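Local atomic coordinates of cysteine desulfurase (Elizabethkingia anophelis NUHP1, PDB entry 5VPR), a protein that probably uses a covalently bound pyridoxal 5'-phosphate to take sulfur or selenium from L-cysteine and related amino acids, leaving L-alanine. Residues L34-T39 against A391-F396; N106-A111 against V134-L139. All coordinates share one frame; numbering follows the deposited sequence.

Contact 1 (L34-T39 against A391-F396); sequences LDNAAT and AVYNTF
N36 lays its carboxamide over the methyl of A391, with CG and OD1 each 3.4 Å from A391 CB. Its CG stands anti to its own carbonyl carbon (chi1 -65°), and this brings the amide across to the 391-396 loop. There OD1 lies at the edge of the Y393 ring, near its plane, and accepts a hydrogen bond from OH; amide and ring planes are turned 56° apart. The modelled separation of N36 OD1 and Y393 OH, 2.3 Å, is very short, and its exact length is doubtful. A391 CB sits 3.5 Å above one face of the Y393 ring, toward its rim. Both polar groups have further partners, the Y393 hydroxyl accepting from Q41 N and N36 ND2 donating to S389 O. The same ND2 lies 3.0 Å from N394 OD1. That oxygen is fixed by A391 N, which bonds it at 2.9 Å with an N-H...O angle of 168° and so braces the type I turn from A391 to N394. The loops thus joined follow strands 29-33 and 386-389, tying an N-terminal segment of this class-V, fold-type I enzyme to its C-terminal part. T395, just past the turn, is the N-cap of helix 396-413, its OG1 accepting from E398 N. L34 comes to the other amide, its CD2 3.7 Å from N394 ND2, the two side chains running obliquely past each other. N394 ND2 donates to Y33 O and to E398 OE1, so both ends of the buried N394 amide have hydrogen-bond partners.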
ATOM      1  N   LEU A  34       3.435 -14.311   6.786  1.00 37.89           N
ATOM      2  CA  LEU A  34       3.129 -14.124   5.366  1.00 39.82           C
ATOM      3  C   LEU A  34       1.797 -13.405   5.180  1.00 37.82           C
ATOM      4  O   LEU A  34       1.005 -13.731   4.290  1.00 38.86           O
ATOM      5  CB  LEU A  34       3.125 -15.465   4.632  1.00 40.77           C
ATOM      6  CG  LEU A  34       4.405 -16.285   4.796  1.00 41.60           C
ATOM      7  CD1 LEU A  34       4.208 -17.696   4.255  1.00 44.07           C
ATOM      8  CD2 LEU A  34       5.573 -15.593   4.108  1.00 47.62           C
ATOM      9  N   ASP A  35       1.529 -12.415   6.026  1.00 37.07           N
ATOM     10  CA  ASP A  35       0.331 -11.595   5.932  1.00 38.24           C
ATOM     11  C   ASP A  35       0.722 -10.132   5.755  1.00 42.39           C
ATOM     12  O   ASP A  35       0.101  -9.215   6.309  1.00 37.64           O
ATOM     13  CB  ASP A  35      -0.548 -11.790   7.166  1.00 41.05           C
ATOM     14  CG  ASP A  35      -1.963 -11.275   6.965  1.00 45.35           C
ATOM     15  OD1 ASP A  35      -2.421 -11.196   5.805  1.00 38.83           O
ATOM     16  OD2 ASP A  35      -2.614 -10.942   7.976  1.00 43.03           O
ATOM     17  N   ASN A  36       1.788  -9.912   4.988  1.00 38.09           N
ATOM     18  CA  ASN A  36       2.374  -8.579   4.884  1.00 44.80           C
ATOM     19  C   ASN A  36       1.474  -7.599   4.144  1.00 36.73           C
ATOM     20  O   ASN A  36       1.553  -6.398   4.405  1.00 36.42           O
ATOM     21  CB  ASN A  36       3.749  -8.679   4.229  1.00 31.94           C
ATOM     22  CG  ASN A  36       4.706  -9.448   5.103  1.00 40.19           C
ATOM     23  OD1 ASN A  36       5.183  -8.918   6.115  1.00 37.13           O
ATOM     24  ND2 ASN A  36       4.947 -10.722   4.763  1.00 36.83           N
ATOM     25  N   ALA A  37       0.611  -8.079   3.241  1.00 39.90           N
ATOM     26  CA  ALA A  37      -0.337  -7.186   2.581  1.00 41.96           C
ATOM     27  C   ALA A  37      -1.365  -6.639   3.559  1.00 43.47           C
ATOM     28  O   ALA A  37      -1.986  -5.614   3.273  1.00 40.70           O
ATOM     29  CB  ALA A  37      -1.059  -7.897   1.432  1.00 38.96           C
ATOM     30  N   ALA A  38      -1.558  -7.304   4.700  1.00 35.94           N
ATOM     31  CA  ALA A  38      -2.379  -6.731   5.763  1.00 35.96           C
ATOM     32  C   ALA A  38      -1.603  -5.643   6.489  1.00 37.25           C
ATOM     33  O   ALA A  38      -2.042  -4.493   6.548  1.00 40.65           O
ATOM     34  CB  ALA A  38      -2.845  -7.819   6.736  1.00 42.92           C
ATOM     35  N   THR A  39      -0.416  -5.975   6.991  1.00 30.59           N
ATOM     36  CA  THR A  39       0.473  -4.982   7.572  1.00 38.00           C
ATOM     37  C   THR A  39       1.868  -5.586   7.636  1.00 38.31           C
ATOM     38  O   THR A  39       2.025  -6.812   7.677  1.00 35.75           O
ATOM     39  CB  THR A  39       0.000  -4.512   8.960  1.00 33.71           C
ATOM     40  OG1 THR A  39       0.663  -3.288   9.285  1.00 33.14           O
ATOM     41  CG2 THR A  39       0.297  -5.560  10.064  1.00 32.43           C
ATOM     42  N   ALA A 391       7.145  -9.850   2.259  1.00 41.92           N
ATOM     43  CA  ALA A 391       7.914  -8.640   2.518  1.00 42.30           C
ATOM     44  C   ALA A 391       9.392  -8.998   2.393  1.00 41.55           C
ATOM     45  O   ALA A 391       9.748 -10.142   2.093  1.00 45.74           O
ATOM     46  CB  ALA A 391       7.584  -8.038   3.894  1.00 37.30           C
ATOM     47  N   VAL A 392      10.259  -8.016   2.644  1.00 40.84           N
ATOM     48  CA  VAL A 392      11.675  -8.178   2.315  1.00 37.91           C
ATOM     49  C   VAL A 392      12.349  -9.219   3.198  1.00 45.81           C
ATOM     50  O   VAL A 392      13.348  -9.823   2.793  1.00 46.81           O
ATOM     51  CB  VAL A 392      12.385  -6.816   2.410  1.00 44.44           C
ATOM     52  CG1 VAL A 392      12.448  -6.341   3.869  1.00 38.88           C
ATOM     53  CG2 VAL A 392      13.771  -6.895   1.788  1.00 44.82           C
ATOM     54  N   TYR A 393      11.831  -9.462   4.403  1.00 41.08           N
ATOM     55  CA  TYR A 393      12.487 -10.357   5.345  1.00 39.77           C
ATOM     56  C   TYR A 393      12.084 -11.819   5.166  1.00 45.48           C
ATOM     57  O   TYR A 393      12.638 -12.685   5.853  1.00 51.23           O
ATOM     58  CB  TYR A 393      12.193  -9.912   6.787  1.00 38.53           C
ATOM     59  CG  TYR A 393      10.772  -9.439   6.999  1.00 37.82           C
ATOM     60  CD1 TYR A 393      10.504  -8.109   7.317  1.00 33.85           C
ATOM     61  CD2 TYR A 393       9.697 -10.315   6.868  1.00 39.57           C
ATOM     62  CE1 TYR A 393       9.199  -7.658   7.506  1.00 39.58           C
ATOM     63  CE2 TYR A 393       8.385  -9.879   7.057  1.00 37.28           C
ATOM     64  CZ  TYR A 393       8.145  -8.543   7.370  1.00 40.61           C
ATOM     65  OH  TYR A 393       6.850  -8.090   7.542  1.00 34.30           O
ATOM     66  N   ASN A 394      11.144 -12.118   4.273  1.00 39.69           N
ATOM     67  CA  ASN A 394      10.721 -13.498   4.091  1.00 45.61           C
ATOM     68  C   ASN A 394      11.761 -14.280   3.285  1.00 50.95           C
ATOM     69  O   ASN A 394      12.551 -13.710   2.522  1.00 46.88           O
ATOM     70  CB  ASN A 394       9.352 -13.546   3.422  1.00 38.83           C
ATOM     71  CG  ASN A 394       8.259 -12.998   4.314  1.00 42.45           C
ATOM     72  OD1 ASN A 394       7.451 -12.163   3.896  1.00 40.76           O
ATOM     73  ND2 ASN A 394       8.230 -13.466   5.559  1.00 38.59           N
ATOM     74  N   THR A 395      11.766 -15.603   3.473  1.00 49.26           N
ATOM     75  CA  THR A 395      12.807 -16.462   2.931  1.00 50.63           C
ATOM     76  C   THR A 395      12.217 -17.611   2.116  1.00 55.98           C
ATOM     77  O   THR A 395      11.051 -17.983   2.263  1.00 54.38           O
ATOM     78  CB  THR A 395      13.685 -17.057   4.047  1.00 58.21           C
ATOM     79  OG1 THR A 395      12.914 -18.007   4.788  1.00 57.54           O
ATOM     80  CG2 THR A 395      14.184 -15.976   4.987  1.00 54.58           C
ATOM     81  N   PHE A 396      13.056 -18.195   1.259  1.00 50.34           N
ATOM     82  CA  PHE A 396      12.643 -19.407   0.560  1.00 59.41           C
ATOM     83  C   PHE A 396      12.379 -20.545   1.545  1.00 58.09           C
ATOM     84  O   PHE A 396      11.458 -21.345   1.347  1.00 61.20           O
ATOM     85  CB  PHE A 396      13.698 -19.800  -0.473  1.00 61.12           C
ATOM     86  CG  PHE A 396      13.927 -18.749  -1.519  1.00 67.40           C
ATOM     87  CD1 PHE A 396      13.001 -18.554  -2.535  1.00 68.08           C
ATOM     88  CD2 PHE A 396      15.055 -17.943  -1.480  1.00 71.89           C
ATOM     89  CE1 PHE A 396      13.198 -17.577  -3.498  1.00 67.99           C
ATOM     90  CE2 PHE A 396      15.259 -16.958  -2.439  1.00 75.91           C
ATOM     91  CZ  PHE A 396      14.330 -16.777  -3.449  1.00 71.18           C
TER

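Contact 2 (N106-A111 against V134-L139); sequences NLVAYA and VPWQML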
ATOM      1  N   ASN A 106     -10.345  10.249   1.735  1.00 45.69           N
ATOM      2  CA  ASN A 106     -11.447  11.079   2.220  1.00 47.32           C
ATOM      3  C   ASN A 106     -11.129  12.557   2.083  1.00 40.66           C
ATOM      4  O   ASN A 106     -12.020  13.369   1.808  1.00 48.59           O
ATOM      5  CB  ASN A 106     -11.763  10.746   3.681  1.00 52.35           C
ATOM      6  CG  ASN A 106     -12.737   9.598   3.811  1.00 59.26           C
ATOM      7  OD1 ASN A 106     -13.941   9.767   3.623  1.00 63.33           O
ATOM      8  ND2 ASN A 106     -12.223   8.420   4.126  1.00 60.07           N
ATOM      9  N   LEU A 107      -9.865  12.923   2.299  1.00 40.43           N
ATOM     10  CA  LEU A 107      -9.438  14.304   2.115  1.00 43.35           C
ATOM     11  C   LEU A 107      -9.742  14.780   0.698  1.00 52.91           C
ATOM     12  O   LEU A 107     -10.312  15.859   0.502  1.00 53.76           O
ATOM     13  CB  LEU A 107      -7.943  14.415   2.424  1.00 42.46           C
ATOM     14  CG  LEU A 107      -7.215  15.765   2.482  1.00 58.99           C
ATOM     15  CD1 LEU A 107      -5.851  15.534   3.089  1.00 60.54           C
ATOM     16  CD2 LEU A 107      -7.060  16.457   1.122  1.00 63.17           C
ATOM     17  N   VAL A 108      -9.360  13.991  -0.310  1.00 46.35           N
ATOM     18  CA  VAL A 108      -9.632  14.407  -1.683  1.00 39.25           C
ATOM     19  C   VAL A 108     -11.127  14.358  -1.963  1.00 39.61           C
ATOM     20  O   VAL A 108     -11.684  15.281  -2.564  1.00 47.30           O
ATOM     21  CB  VAL A 108      -8.836  13.548  -2.683  1.00 37.37           C
ATOM     22  CG1 VAL A 108      -9.278  13.846  -4.133  1.00 36.56           C
ATOM     23  CG2 VAL A 108      -7.330  13.786  -2.515  1.00 36.94           C
ATOM     24  N   ALA A 109     -11.804  13.291  -1.534  1.00 45.28           N
ATOM     25  CA  ALA A 109     -13.217  13.151  -1.885  1.00 47.04           C
ATOM     26  C   ALA A 109     -14.033  14.314  -1.345  1.00 56.42           C
ATOM     27  O   ALA A 109     -14.926  14.827  -2.032  1.00 53.62           O
ATOM     28  CB  ALA A 109     -13.780  11.824  -1.370  1.00 51.42           C
ATOM     29  N   TYR A 110     -13.732  14.753  -0.120  1.00 63.26           N
ATOM     30  CA  TYR A 110     -14.461  15.879   0.454  1.00 68.46           C
ATOM     31  C   TYR A 110     -14.079  17.187  -0.226  1.00 65.45           C
ATOM     32  O   TYR A 110     -14.947  18.024  -0.494  1.00 65.52           O
ATOM     33  CB  TYR A 110     -14.210  15.968   1.963  1.00 72.96           C
ATOM     34  CG  TYR A 110     -15.075  15.055   2.809  1.00 78.10           C
ATOM     35  CD1 TYR A 110     -14.504  14.095   3.641  1.00 85.60           C
ATOM     36  CD2 TYR A 110     -16.460  15.160   2.784  1.00 83.66           C
ATOM     37  CE1 TYR A 110     -15.294  13.261   4.425  1.00 86.05           C
ATOM     38  CE2 TYR A 110     -17.257  14.331   3.563  1.00 88.95           C
ATOM     39  CZ  TYR A 110     -16.669  13.383   4.380  1.00 88.01           C
ATOM     40  OH  TYR A 110     -17.460  12.560   5.151  1.00 84.91           O
ATOM     41  N   ALA A 111     -12.790  17.385  -0.520  1.00 60.43           N
ATOM     42  CA  ALA A 111     -12.372  18.634  -1.144  1.00 59.11           C
ATOM     43  C   ALA A 111     -12.850  18.755  -2.594  1.00 60.60           C
ATOM     44  O   ALA A 111     -12.968  19.875  -3.098  1.00 64.40           O
ATOM     45  CB  ALA A 111     -10.849  18.777  -1.058  1.00 53.49           C
ATOM     46  N   VAL A 134     -16.713   4.067  -0.353  1.00 70.78           N
ATOM     47  CA  VAL A 134     -17.739   4.915   0.244  1.00 71.46           C
ATOM     48  C   VAL A 134     -17.469   6.399   0.003  1.00 65.50           C
ATOM     49  O   VAL A 134     -18.414   7.121  -0.345  1.00 72.67           O
ATOM     50  CB  VAL A 134     -17.869   4.635   1.750  1.00 77.90           C
ATOM     51  CG1 VAL A 134     -19.224   5.096   2.257  1.00 79.09           C
ATOM     52  CG2 VAL A 134     -17.641   3.159   2.036  1.00 81.94           C
ATOM     53  N   PRO A 135     -16.240   6.918   0.199  1.00 64.59           N
ATOM     54  CA  PRO A 135     -16.037   8.367  -0.009  1.00 60.18           C
ATOM     55  C   PRO A 135     -16.457   8.828  -1.386  1.00 52.72           C
ATOM     56  O   PRO A 135     -17.045   9.905  -1.534  1.00 57.53           O
ATOM     57  CB  PRO A 135     -14.526   8.556   0.198  1.00 55.58           C
ATOM     58  CG  PRO A 135     -14.095   7.409   1.002  1.00 58.39           C
ATOM     59  CD  PRO A 135     -14.972   6.261   0.572  1.00 64.84           C
ATOM     60  N   TRP A 136     -16.166   8.024  -2.407  1.00 62.42           N
ATOM     61  CA  TRP A 136     -16.595   8.365  -3.755  1.00 55.88           C
ATOM     62  C   TRP A 136     -18.096   8.168  -3.909  1.00 59.89           C
ATOM     63  O   TRP A 136     -18.765   8.968  -4.570  1.00 59.44           O
ATOM     64  CB  TRP A 136     -15.817   7.529  -4.771  1.00 48.70           C
ATOM     65  CG  TRP A 136     -14.324   7.561  -4.552  1.00 50.05           C
ATOM     66  CD1 TRP A 136     -13.522   6.502  -4.223  1.00 51.94           C
ATOM     67  CD2 TRP A 136     -13.461   8.709  -4.614  1.00 45.84           C
ATOM     68  NE1 TRP A 136     -12.218   6.917  -4.093  1.00 46.45           N
ATOM     69  CE2 TRP A 136     -12.154   8.264  -4.332  1.00 43.64           C
ATOM     70  CE3 TRP A 136     -13.664  10.061  -4.898  1.00 50.45           C
ATOM     71  CZ2 TRP A 136     -11.059   9.125  -4.320  1.00 42.82           C
ATOM     72  CZ3 TRP A 136     -12.573  10.916  -4.881  1.00 45.30           C
ATOM     73  CH2 TRP A 136     -11.292  10.446  -4.597  1.00 41.24           C
ATOM     74  N   GLN A 137     -18.645   7.112  -3.299  1.00 64.77           N
ATOM     75  CA  GLN A 137     -20.092   6.929  -3.327  1.00 71.50           C
ATOM     76  C   GLN A 137     -20.786   8.055  -2.575  1.00 69.36           C
ATOM     77  O   GLN A 137     -21.862   8.511  -2.977  1.00 69.17           O
ATOM     78  CB  GLN A 137     -20.474   5.565  -2.744  1.00 69.98           C
ATOM     79  N   MET A 138     -20.168   8.533  -1.491  1.00 69.87           N
ATOM     80  CA  MET A 138     -20.735   9.648  -0.738  1.00 67.92           C
ATOM     81  C   MET A 138     -20.568  10.965  -1.489  1.00 70.03           C
ATOM     82  O   MET A 138     -21.456  11.826  -1.450  1.00 68.69           O
ATOM     83  CB  MET A 138     -20.088   9.724   0.649  1.00 60.25           C
ATOM     84  N   LEU A 139     -19.436  11.146  -2.175  1.00 71.66           N
ATOM     85  CA  LEU A 139     -19.249  12.348  -2.983  1.00 68.37           C
ATOM     86  C   LEU A 139     -20.303  12.439  -4.078  1.00 70.24           C
ATOM     87  O   LEU A 139     -20.832  13.523  -4.354  1.00 69.85           O
ATOM     88  CB  LEU A 139     -17.840  12.370  -3.582  1.00 66.30           C
ATOM     89  CG  LEU A 139     -17.565  13.379  -4.702  1.00 59.75           C
ATOM     90  CD1 LEU A 139     -17.743  14.800  -4.221  1.00 59.17           C
ATOM     91  CD2 LEU A 139     -16.166  13.180  -5.281  1.00 56.83           C
TER
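This is a mainly apolar helix-to-helix contact, without a hydrogen bond across it, in the pyridoxal-phosphate domain, between helices 101-111 and 134-142, which lie side by side against the large mixed sheet. The segment axes are only 6° from parallel and approach to 9.2 Å, with the small side chain of A109 at the middle of the interface. Its CB meets P135 CB at 3.7 Å and also lies over one face of the W136 indole, a CH-pi contact 4.2 Å from the six-membered ring centroid and 26° off the normal. W136 CG is anti to its carbonyl carbon (chi1 -50°), which swings the indole toward the 106-111 helix; V108 CG1 then abuts the ring edge at CH2, 4.0 Å away. At the N-terminal end N106 crosses P135 at about a right angle, OD1 3.5 Å from P135 CG, while its ND2 is held by T102 O within the same helix. At the other end L139 CD1 packs against A109 O at 3.6 Å. V108 reaches L243 of strand 241-245 and W136 reaches L173 and S175 of strand 171-177. Helix 134-142 is the linking helix of the beta-alpha-beta crossover from strand 121-125 to strand 146-150, typical of the large domain of fold-type I enzymes.

How the contacts relate
Contacts 1 and 2 sit on opposite sides of the chain's centre, 31 Å apart between centres and about 17 Å between nearest atoms, so they do not touch. Along the chain, both segments of contact 2 fall between 34-39 and 391-396, whose pairing brings distant parts of the sequence together. The centre of contact 1, the polar one, is about 13 Å from the centre of the chain, that of contact 2 about 19 Å. T39, on the 34-39 loop, bonds H232, the residue before K233, which carries the cofactor as a Schiff base. Contact 2 is mainly apolar packing, although in relatives the N-terminal end of the helix equivalent to 101-111 faces the cofactor phosphate.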